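Local coordinates for protein putative tetR-family transcriptional regulator (Streptomyces coelicolor, PDB 3FIW) that probably binds operator DNA through an N-terminal helix-turn-helix and regulates transcription, most likely as a repressor, as in other members of the TetR family, at residues R134-L140 with A150-M154; M81-E87 with S106-L111; L112-A118 with V165-Q169. All blocks are in the same frame, centred on the assembly; numbering follows the deposited sequence.

Contact 1: R134-L140 with A150-M154; sequences RRKMDFL and AQMAM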
loop_
_atom_site.group_PDB
_atom_site.type_symbol
_atom_site.label_atom_id
_atom_site.label_comp_id
_atom_site.label_asym_id
_atom_site.label_seq_id
_atom_site.Cartn_x
_atom_site.Cartn_y
_atom_site.Cartn_z
ATOM N N ARG A 134 14.780 15.436 8.094
ATOM C CA ARG A 134 14.752 16.739 8.753
ATOM C C ARG A 134 15.131 17.851 7.798
ATOM O O ARG A 134 14.605 18.952 7.899
ATOM C CB ARG A 134 15.695 16.749 9.966
ATOM C CG ARG A 134 15.707 18.045 10.814
ATOM C CD ARG A 134 14.452 18.166 11.693
ATOM N NE ARG A 134 13.423 19.091 11.184
ATOM C CZ ARG A 134 12.154 18.763 10.895
ATOM N NH1 ARG A 134 11.704 17.508 11.043
ATOM N NH2 ARG A 134 11.315 19.708 10.463
ATOM N N ARG A 135 16.053 17.567 6.881
ATOM C CA ARG A 135 16.510 18.572 5.906
ATOM C C ARG A 135 15.401 18.883 4.867
ATOM O O ARG A 135 15.152 20.053 4.528
ATOM C CB ARG A 135 17.821 18.145 5.222
ATOM C CG ARG A 135 19.033 18.036 6.164
ATOM C CD ARG A 135 20.349 18.358 5.467
ATOM N NE ARG A 135 21.484 17.930 6.289
ATOM C CZ ARG A 135 22.323 18.742 6.945
ATOM N NH1 ARG A 135 22.211 20.073 6.879
ATOM N NH2 ARG A 135 23.308 18.210 7.662
ATOM N N LYS A 136 14.752 17.819 4.399
ATOM C CA LYS A 136 13.589 17.904 3.517
ATOM C C LYS A 136 12.468 18.682 4.190
ATOM O O LYS A 136 11.901 19.592 3.601
ATOM C CB LYS A 136 13.120 16.503 3.125
ATOM C CG LYS A 136 14.004 15.816 2.144
ATOM C CD LYS A 136 13.486 14.406 1.843
ATOM C CE LYS A 136 14.469 13.660 0.961
ATOM N NZ LYS A 136 13.950 12.305 0.727
HETATM N N MSE A 137 12.172 18.347 5.444
HETATM C CA MSE A 137 11.152 19.071 6.177
HETATM C C MSE A 137 11.495 20.542 6.374
HETATM O O MSE A 137 10.619 21.382 6.180
HETATM C CB MSE A 137 10.883 18.427 7.520
HETATM C CG MSE A 137 9.490 18.736 8.028
HETATM SE SE MSE A 137 8.175 17.799 6.907
HETATM C CE MSE A 137 8.597 15.885 7.196
ATOM N N ASP A 138 12.752 20.847 6.755
ATOM C CA ASP A 138 13.234 22.229 6.910
ATOM C C ASP A 138 13.076 23.042 5.645
ATOM O O ASP A 138 12.637 24.194 5.689
ATOM C CB ASP A 138 14.710 22.259 7.330
ATOM C CG ASP A 138 14.911 21.913 8.806
ATOM O OD1 ASP A 138 16.077 21.576 9.182
ATOM O OD2 ASP A 138 13.901 21.983 9.573
ATOM N N PHE A 139 13.434 22.441 4.514
ATOM C CA PHE A 139 13.217 23.062 3.213
ATOM C C PHE A 139 11.758 23.455 2.957
ATOM O O PHE A 139 11.502 24.536 2.433
ATOM C CB PHE A 139 13.706 22.133 2.108
ATOM C CG PHE A 139 13.278 22.560 0.746
ATOM C CD1 PHE A 139 13.917 23.638 0.103
ATOM C CD2 PHE A 139 12.200 21.941 0.130
ATOM C CE1 PHE A 139 13.508 24.065 -1.184
ATOM C CE2 PHE A 139 11.785 22.321 -1.146
ATOM C CZ PHE A 139 12.452 23.399 -1.817
ATOM N N LEU A 140 10.818 22.565 3.301
ATOM C CA LEU A 140 9.390 22.803 3.081
ATOM C C LEU A 140 8.905 23.916 4.014
ATOM O O LEU A 140 8.129 24.788 3.626
ATOM C CB LEU A 140 8.568 21.508 3.286
ATOM C CG LEU A 140 8.565 20.452 2.165
ATOM C CD1 LEU A 140 7.845 19.198 2.604
ATOM C CD2 LEU A 140 7.915 21.026 0.877
ATOM N N ALA A 150 3.089 20.066 6.093
ATOM C CA ALA A 150 4.253 19.476 5.402
ATOM C C ALA A 150 4.417 18.048 5.844
ATOM O O ALA A 150 4.426 17.150 4.997
ATOM C CB ALA A 150 5.547 20.291 5.661
ATOM N N GLN A 151 4.463 17.826 7.156
ATOM C CA GLN A 151 4.539 16.477 7.740
ATOM C C GLN A 151 3.433 15.516 7.262
ATOM O O GLN A 151 3.716 14.372 6.790
ATOM C CB GLN A 151 4.608 16.576 9.273
ATOM C CG GLN A 151 6.032 16.223 9.833
ATOM C CD GLN A 151 6.595 17.238 10.853
ATOM O OE1 GLN A 151 5.849 18.025 11.464
ATOM N NE2 GLN A 151 7.930 17.218 11.040
HETATM N N MSE A 152 2.183 15.986 7.354
HETATM C CA MSE A 152 1.008 15.199 6.891
HETATM C C MSE A 152 1.059 14.861 5.416
HETATM O O MSE A 152 0.871 13.689 5.063
HETATM C CB MSE A 152 -0.286 15.894 7.261
HETATM C CG MSE A 152 -0.375 16.146 8.782
HETATM SE SE MSE A 152 -0.447 14.462 9.790
HETATM C CE MSE A 152 1.397 14.210 10.280
ATOM N N ALA A 153 1.367 15.866 4.582
ATOM C CA ALA A 153 1.574 15.704 3.136
ATOM C C ALA A 153 2.621 14.686 2.815
ATOM O O ALA A 153 2.385 13.746 1.981
ATOM C CB ALA A 153 1.940 17.046 2.482
HETATM N N MSE A 154 3.760 14.835 3.481
HETATM C CA MSE A 154 4.840 13.862 3.329
HETATM C C MSE A 154 4.451 12.447 3.719
HETATM O O MSE A 154 4.805 11.523 3.022
HETATM C CB MSE A 154 6.061 14.294 4.126
HETATM C CG MSE A 154 6.633 15.581 3.612
HETATM SE SE MSE A 154 7.761 15.316 2.056
HETATM C CE MSE A 154 9.285 14.536 2.984
#
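Met137 sets CG anti to its backbone N (chi1 -155°) and then bends at chi2 and chi3, which swings the selenium and terminal methyl of this selenomethionine across to helix 147-170. SE lies 3.8 Å from Ala150 CB, and CE goes on to Gln151 CG at 3.7 Å, the two side chains crossing at about a right angle. Met154, also a selenomethionine, has CG beside its backbone N (chi1 -64°) and slides past Met137 in the opposite direction; its SE is 3.9 Å from Leu140 CD1. That leucine methyl also rests 4.0 Å from Ala150 CB, Leu140 and Ala150 being the pair whose CA atoms are nearest. The axes of the two short segments approach to 10.6 Å, their N-to-C directions 125° apart. Arg134 NH1 stands 3.8 Å from Gln151 NE2, near the guanidinium plane, without bonding to it. Glu147 serves both groups, by a salt bridge to Arg134 NH2 and a weak hydrogen bond from Gln151 NE2, while Arg134 NE makes a weak hydrogen bond, part of a salt bridge, to Asp138 OD2. With no hydrogen bond joining the two segments, the pairing rests on apolar packing of bent selenomethionine chains, and its polar groups are drawn together through a shared carboxylate.

Contact 2: M81-E87 with S106-L111; sequences MAPHAAE and SFRRTL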
loop_
_atom_site.group_PDB
_atom_site.type_symbol
_atom_site.label_atom_id
_atom_site.label_comp_id
_atom_site.label_asym_id
_atom_site.label_seq_id
_atom_site.Cartn_x
_atom_site.Cartn_y
_atom_site.Cartn_z
HETATM N N MSE A 81 16.554 1.008 -0.697
HETATM C CA MSE A 81 16.246 2.436 -0.580
HETATM C C MSE A 81 17.387 3.325 -1.002
HETATM O O MSE A 81 17.228 4.564 -1.031
HETATM C CB MSE A 81 15.874 2.814 0.875
HETATM C CG MSE A 81 14.556 2.244 1.337
HETATM SE SE MSE A 81 13.112 3.147 0.406
HETATM C CE MSE A 81 12.698 1.912 -0.935
ATOM N N ALA A 82 18.547 2.727 -1.278
ATOM C CA ALA A 82 19.762 3.506 -1.542
ATOM C C ALA A 82 19.541 4.509 -2.664
ATOM O O ALA A 82 19.913 5.652 -2.498
ATOM C CB ALA A 82 20.971 2.602 -1.844
ATOM N N PRO A 83 18.932 4.070 -3.807
ATOM C CA PRO A 83 18.660 5.005 -4.930
ATOM C C PRO A 83 17.806 6.236 -4.536
ATOM O O PRO A 83 18.051 7.351 -4.998
ATOM C CB PRO A 83 17.934 4.133 -5.976
ATOM C CG PRO A 83 18.276 2.697 -5.625
ATOM C CD PRO A 83 18.486 2.688 -4.111
ATOM N N HIS A 84 16.820 6.062 -3.677
ATOM C CA HIS A 84 16.130 7.218 -3.129
ATOM C C HIS A 84 17.061 8.146 -2.312
ATOM O O HIS A 84 16.987 9.371 -2.432
ATOM C CB HIS A 84 14.880 6.812 -2.310
ATOM C CG HIS A 84 13.952 7.960 -2.019
ATOM N ND1 HIS A 84 13.518 8.269 -0.746
ATOM C CD2 HIS A 84 13.397 8.885 -2.846
ATOM C CE1 HIS A 84 12.745 9.346 -0.802
ATOM N NE2 HIS A 84 12.651 9.730 -2.066
ATOM N N ALA A 85 17.937 7.544 -1.491
ATOM C CA ALA A 85 18.895 8.290 -0.671
ATOM C C ALA A 85 19.980 8.928 -1.482
ATOM O O ALA A 85 20.674 9.832 -1.015
ATOM C CB ALA A 85 19.507 7.376 0.379
ATOM N N ALA A 86 20.180 8.438 -2.696
ATOM C CA ALA A 86 21.197 9.034 -3.574
ATOM C C ALA A 86 20.749 10.350 -4.217
ATOM O O ALA A 86 21.546 11.005 -4.870
ATOM C CB ALA A 86 21.611 8.040 -4.665
ATOM N N GLU A 87 19.477 10.737 -4.064
ATOM C CA GLU A 87 18.982 11.953 -4.730
ATOM C C GLU A 87 19.470 13.216 -4.041
ATOM O O GLU A 87 19.594 13.218 -2.823
ATOM C CB GLU A 87 17.463 11.955 -4.750
ATOM C CG GLU A 87 16.902 10.867 -5.607
ATOM C CD GLU A 87 16.929 11.227 -7.044
ATOM O OE1 GLU A 87 16.193 12.161 -7.424
ATOM O OE2 GLU A 87 17.659 10.583 -7.814
ATOM N N SER A 106 10.536 10.068 -6.966
ATOM C CA SER A 106 11.730 9.291 -6.628
ATOM C C SER A 106 11.402 8.030 -5.812
ATOM O O SER A 106 11.939 6.939 -6.079
ATOM C CB SER A 106 12.785 10.132 -5.894
ATOM O OG SER A 106 13.941 9.319 -5.639
ATOM N N PHE A 107 10.581 8.210 -4.781
ATOM C CA PHE A 107 10.200 7.126 -3.894
ATOM C C PHE A 107 9.524 5.987 -4.671
ATOM O O PHE A 107 9.862 4.809 -4.459
ATOM C CB PHE A 107 9.260 7.651 -2.819
ATOM C CG PHE A 107 8.938 6.639 -1.744
ATOM C CD1 PHE A 107 9.954 5.973 -1.052
ATOM C CD2 PHE A 107 7.602 6.361 -1.411
ATOM C CE1 PHE A 107 9.608 5.067 -0.027
ATOM C CE2 PHE A 107 7.267 5.479 -0.431
ATOM C CZ PHE A 107 8.266 4.828 0.270
ATOM N N ARG A 108 8.542 6.353 -5.507
ATOM C CA ARG A 108 7.912 5.441 -6.435
ATOM C C ARG A 108 8.928 4.682 -7.296
ATOM O O ARG A 108 8.922 3.471 -7.368
ATOM C CB ARG A 108 6.929 6.191 -7.326
ATOM C CG ARG A 108 6.184 5.213 -8.275
ATOM C CD ARG A 108 4.907 5.780 -8.795
ATOM N NE ARG A 108 4.334 4.956 -9.866
ATOM C CZ ARG A 108 4.647 5.027 -11.162
ATOM N NH1 ARG A 108 5.535 5.908 -11.611
ATOM N NH2 ARG A 108 4.039 4.213 -12.023
ATOM N N ARG A 109 9.774 5.421 -7.995
ATOM C CA ARG A 109 10.789 4.863 -8.862
ATOM C C ARG A 109 11.645 3.842 -8.062
ATOM O O ARG A 109 11.930 2.730 -8.531
ATOM C CB ARG A 109 11.641 6.005 -9.441
ATOM C CG ARG A 109 12.790 5.599 -10.397
ATOM C CD ARG A 109 13.769 6.786 -10.668
ATOM N NE ARG A 109 13.020 7.926 -11.187
ATOM C CZ ARG A 109 12.923 9.127 -10.603
ATOM N NH1 ARG A 109 13.597 9.414 -9.483
ATOM N NH2 ARG A 109 12.199 10.071 -11.191
ATOM N N THR A 110 11.979 4.201 -6.829
ATOM C CA THR A 110 12.800 3.320 -5.994
ATOM C C THR A 110 12.099 1.996 -5.745
ATOM O O THR A 110 12.736 0.944 -5.909
ATOM C CB THR A 110 13.261 4.006 -4.718
ATOM O OG1 THR A 110 13.970 5.204 -5.080
ATOM C CG2 THR A 110 14.232 3.148 -3.936
ATOM N N LEU A 111 10.787 2.035 -5.443
ATOM C CA LEU A 111 10.069 0.859 -5.037
ATOM C C LEU A 111 9.903 -0.032 -6.245
ATOM O O LEU A 111 10.052 -1.258 -6.142
ATOM C CB LEU A 111 8.709 1.244 -4.406
ATOM C CG LEU A 111 8.690 1.965 -3.038
ATOM C CD1 LEU A 111 7.235 2.291 -2.635
ATOM C CD2 LEU A 111 9.393 1.137 -1.887
#
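Met81, His84 and Glu87 meet Ser106, Phe107, Thr110 and Leu111 in this contact. The selenium of Met81, a selenomethionine, sits at the edge of the Phe107 ring, 4.0 Å from CE1, a Met-aromatic contact, while its methyl CE touches both Thr110 CG2 at 3.6 Å and Leu111 CD2 at 3.5 Å. His84 takes CG anti to its own N (chi1 -165°), which carries the imidazole toward helix 96-112, with Phe107 CB 4.0 Å above one face, off-centre toward the ring's margin, and Ser106 CB in plane at its edge. The phenyl edge of Phe107 turns toward the imidazole face, with centroids 5.7 Å apart and planes at 58°. Thr110 OG1 packs 3.3 Å from His84 CB. The same hydroxyl donates to Ser106 O at 2.9 Å from above the carbonyl plane, on the face opposite Thr110 N, which would hold the threonine's rotation. A valine in place of Thr110 would probably leave Ser106 O with the backbone donor alone of these two and lose the bond that orients the side chain against His84. Further out, His84 NE2 makes a weak hydrogen bond to Asn103 O, and His121 meets Phe107 edge-to-face. Helix 82-85 thus links the N-terminal helices, which include the predicted helix-turn-helix, to helix 96-112 of the C-terminal helical domain, consistent with the two-domain TetR-family fold.

Contact 3: L112-A118 with V165-Q169; sequences LARRDGA and VLEEQ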
loop_
_atom_site.group_PDB
_atom_site.type_symbol
_atom_site.label_atom_id
_atom_site.label_comp_id
_atom_site.label_asym_id
_atom_site.label_seq_id
_atom_site.Cartn_x
_atom_site.Cartn_y
_atom_site.Cartn_z
ATOM N N LEU A 112 9.666 0.592 -7.413
ATOM C CA LEU A 112 9.494 -0.160 -8.670
ATOM C C LEU A 112 10.778 -0.773 -9.226
ATOM O O LEU A 112 10.730 -1.641 -10.164
ATOM C CB LEU A 112 8.855 0.730 -9.742
ATOM C CG LEU A 112 7.354 1.049 -9.676
ATOM C CD1 LEU A 112 7.014 2.184 -10.636
ATOM C CD2 LEU A 112 6.500 -0.188 -10.009
ATOM N N ALA A 113 11.916 -0.340 -8.686
ATOM C CA ALA A 113 13.230 -0.729 -9.220
ATOM C C ALA A 113 13.620 -2.176 -8.962
ATOM O O ALA A 113 14.552 -2.685 -9.572
ATOM C CB ALA A 113 14.317 0.226 -8.667
ATOM N N ARG A 114 12.943 -2.827 -8.032
ATOM C CA ARG A 114 13.158 -4.246 -7.729
ATOM C C ARG A 114 11.806 -4.891 -7.792
ATOM O O ARG A 114 10.804 -4.285 -7.351
ATOM C CB ARG A 114 13.687 -4.431 -6.303
ATOM C CG ARG A 114 15.105 -3.933 -6.097
ATOM C CD ARG A 114 16.075 -4.650 -7.025
ATOM N NE ARG A 114 17.441 -4.167 -6.803
ATOM C CZ ARG A 114 18.552 -4.738 -7.278
ATOM N NH1 ARG A 114 18.483 -5.813 -8.052
ATOM N NH2 ARG A 114 19.743 -4.201 -6.980
ATOM N N ARG A 115 11.747 -6.103 -8.339
ATOM C CA ARG A 115 10.494 -6.848 -8.353
ATOM C C ARG A 115 9.923 -6.955 -6.924
ATOM O O ARG A 115 10.692 -7.054 -5.985
ATOM C CB ARG A 115 10.732 -8.235 -8.899
ATOM C CG ARG A 115 9.506 -9.089 -8.948
ATOM C CD ARG A 115 9.916 -10.365 -9.605
ATOM N NE ARG A 115 8.894 -11.394 -9.683
ATOM C CZ ARG A 115 9.082 -12.541 -10.336
ATOM N NH1 ARG A 115 10.239 -12.782 -10.938
ATOM N NH2 ARG A 115 8.127 -13.454 -10.378
ATOM N N ASP A 116 8.585 -6.925 -6.788
ATOM C CA ASP A 116 7.874 -7.009 -5.496
ATOM C C ASP A 116 8.489 -6.000 -4.528
ATOM O O ASP A 116 8.454 -6.179 -3.314
ATOM C CB ASP A 116 7.875 -8.439 -4.898
ATOM C CG ASP A 116 7.182 -9.501 -5.822
ATOM O OD1 ASP A 116 6.191 -9.194 -6.489
ATOM O OD2 ASP A 116 7.631 -10.657 -5.867
ATOM N N GLY A 117 9.091 -4.968 -5.103
ATOM C CA GLY A 117 9.716 -3.863 -4.364
ATOM C C GLY A 117 8.878 -3.334 -3.221
ATOM O O GLY A 117 9.399 -3.163 -2.117
ATOM N N ALA A 118 7.581 -3.073 -3.457
ATOM C CA ALA A 118 6.755 -2.471 -2.389
ATOM C C ALA A 118 6.348 -3.436 -1.264
ATOM O O ALA A 118 6.302 -3.030 -0.118
ATOM C CB ALA A 118 5.559 -1.665 -2.945
ATOM N N VAL A 165 2.081 1.453 -5.737
ATOM C CA VAL A 165 3.103 0.521 -6.239
ATOM C C VAL A 165 2.752 -0.944 -5.932
ATOM O O VAL A 165 2.971 -1.801 -6.758
ATOM C CB VAL A 165 4.556 0.861 -5.819
ATOM C CG1 VAL A 165 5.529 -0.227 -6.317
ATOM C CG2 VAL A 165 5.021 2.236 -6.392
ATOM N N LEU A 166 2.217 -1.208 -4.745
ATOM C CA LEU A 166 1.717 -2.522 -4.419
ATOM C C LEU A 166 0.755 -3.001 -5.478
ATOM O O LEU A 166 0.876 -4.115 -5.972
ATOM C CB LEU A 166 0.998 -2.440 -3.063
ATOM C CG LEU A 166 1.422 -2.940 -1.681
ATOM C CD1 LEU A 166 2.702 -3.796 -1.600
ATOM C CD2 LEU A 166 1.417 -1.861 -0.671
ATOM N N GLU A 167 -0.219 -2.158 -5.853
ATOM C CA GLU A 167 -1.200 -2.529 -6.861
ATOM C C GLU A 167 -0.562 -2.685 -8.290
ATOM O O GLU A 167 -0.847 -3.622 -9.016
ATOM C CB GLU A 167 -2.403 -1.546 -6.789
ATOM C CG GLU A 167 -3.774 -2.287 -6.792
ATOM C CD GLU A 167 -5.032 -1.356 -6.777
ATOM O OE1 GLU A 167 -6.006 -1.708 -7.505
ATOM O OE2 GLU A 167 -5.083 -0.307 -6.063
ATOM N N GLU A 168 0.342 -1.800 -8.670
ATOM C CA GLU A 168 1.067 -1.944 -9.941
ATOM C C GLU A 168 1.863 -3.256 -10.034
ATOM O O GLU A 168 1.814 -3.967 -11.073
ATOM C CB GLU A 168 1.939 -0.726 -10.233
ATOM C CG GLU A 168 2.822 -0.841 -11.474
ATOM C CD GLU A 168 3.403 0.504 -11.957
ATOM O OE1 GLU A 168 3.254 1.545 -11.271
ATOM O OE2 GLU A 168 4.057 0.527 -13.017
ATOM N N GLN A 169 2.555 -3.593 -8.945
ATOM C CA GLN A 169 3.422 -4.775 -8.942
ATOM C C GLN A 169 2.662 -6.079 -8.746
ATOM O O GLN A 169 3.133 -7.114 -9.192
ATOM C CB GLN A 169 4.540 -4.636 -7.911
ATOM C CG GLN A 169 5.561 -3.574 -8.341
ATOM C CD GLN A 169 6.676 -3.359 -7.357
ATOM O OE1 GLN A 169 7.816 -3.153 -7.759
ATOM N NE2 GLN A 169 6.357 -3.325 -6.069
#
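Leu112 reaches over Val165 and Glu168 where the chain leaves helix 96-112 and turns into helix 117-123, part of the all-helical core of a TetR-family regulator. The turn from Arg114 to Gly117 is a type II beta turn, and Gln169 and its neighbours on helix 147-170 pack against the turn and the start of helix 117-123. Leu112 CD2 is the first bump: it settles in the hollow between Val165 CG1, at 3.8 Å, and the carboxylate carbon CD of Glu168, at 3.7 Å. The leucine crosses the extended Glu168 chain at about a right angle, while the carboxylate goes on to a salt bridge with Arg108. The second bump is Val165 CG1, held anti to the backbone N (chi1 176°) and thereby thrust between Leu112 and Ala118; its distance to Ala118 CB is 3.7 Å. Gln169 extends its chain into the bend of the turn, bounded by Leu112, Gly117 and Ala118, with its CG 3.9 Å from Leu112 CD2. Arg114 forms salt bridges with Asp36 and Asp39, and Asp116 OD2 accepts a hydrogen bond from Leu43 N, which ties the turn to helix 27-41 and the loop after it, among the N-terminal, presumably DNA-binding, helices. The small alanine lets helix 117-123 come close, Ala118 CA standing 5.4 Å from Leu166 CA. Leu166 also packs on Leu166 of the second subunit, so this hollow borders the dimer interface, and it closes the far side of the alanine with CD1 3.8 Å from Ala118 CB.

Contact 2 closes first along the chain, and contact 1 is nested inside the loop that contact 3 closes. Helix 147-170 serves both contact 1 and contact 3, whose centres lie about 25 Å apart on opposite sides of the chain's centre. Helix 96-112 carries one side of contact 2 and leads directly into the turn of contact 3; those centres are about 13 Å apart and are joined by the salt bridge of Arg108 NH2 to Glu168 OE1, 2.9 Å long. Contacts 1 and 2, about 17 Å apart, touch where Lys136 NZ packs against His84 CE1. Contact 2 begins just after helix 69-79 and contact 3 bonds to helix 27-41, so movements in the C-terminal helical domain could reach the predicted helix-turn-helix through them.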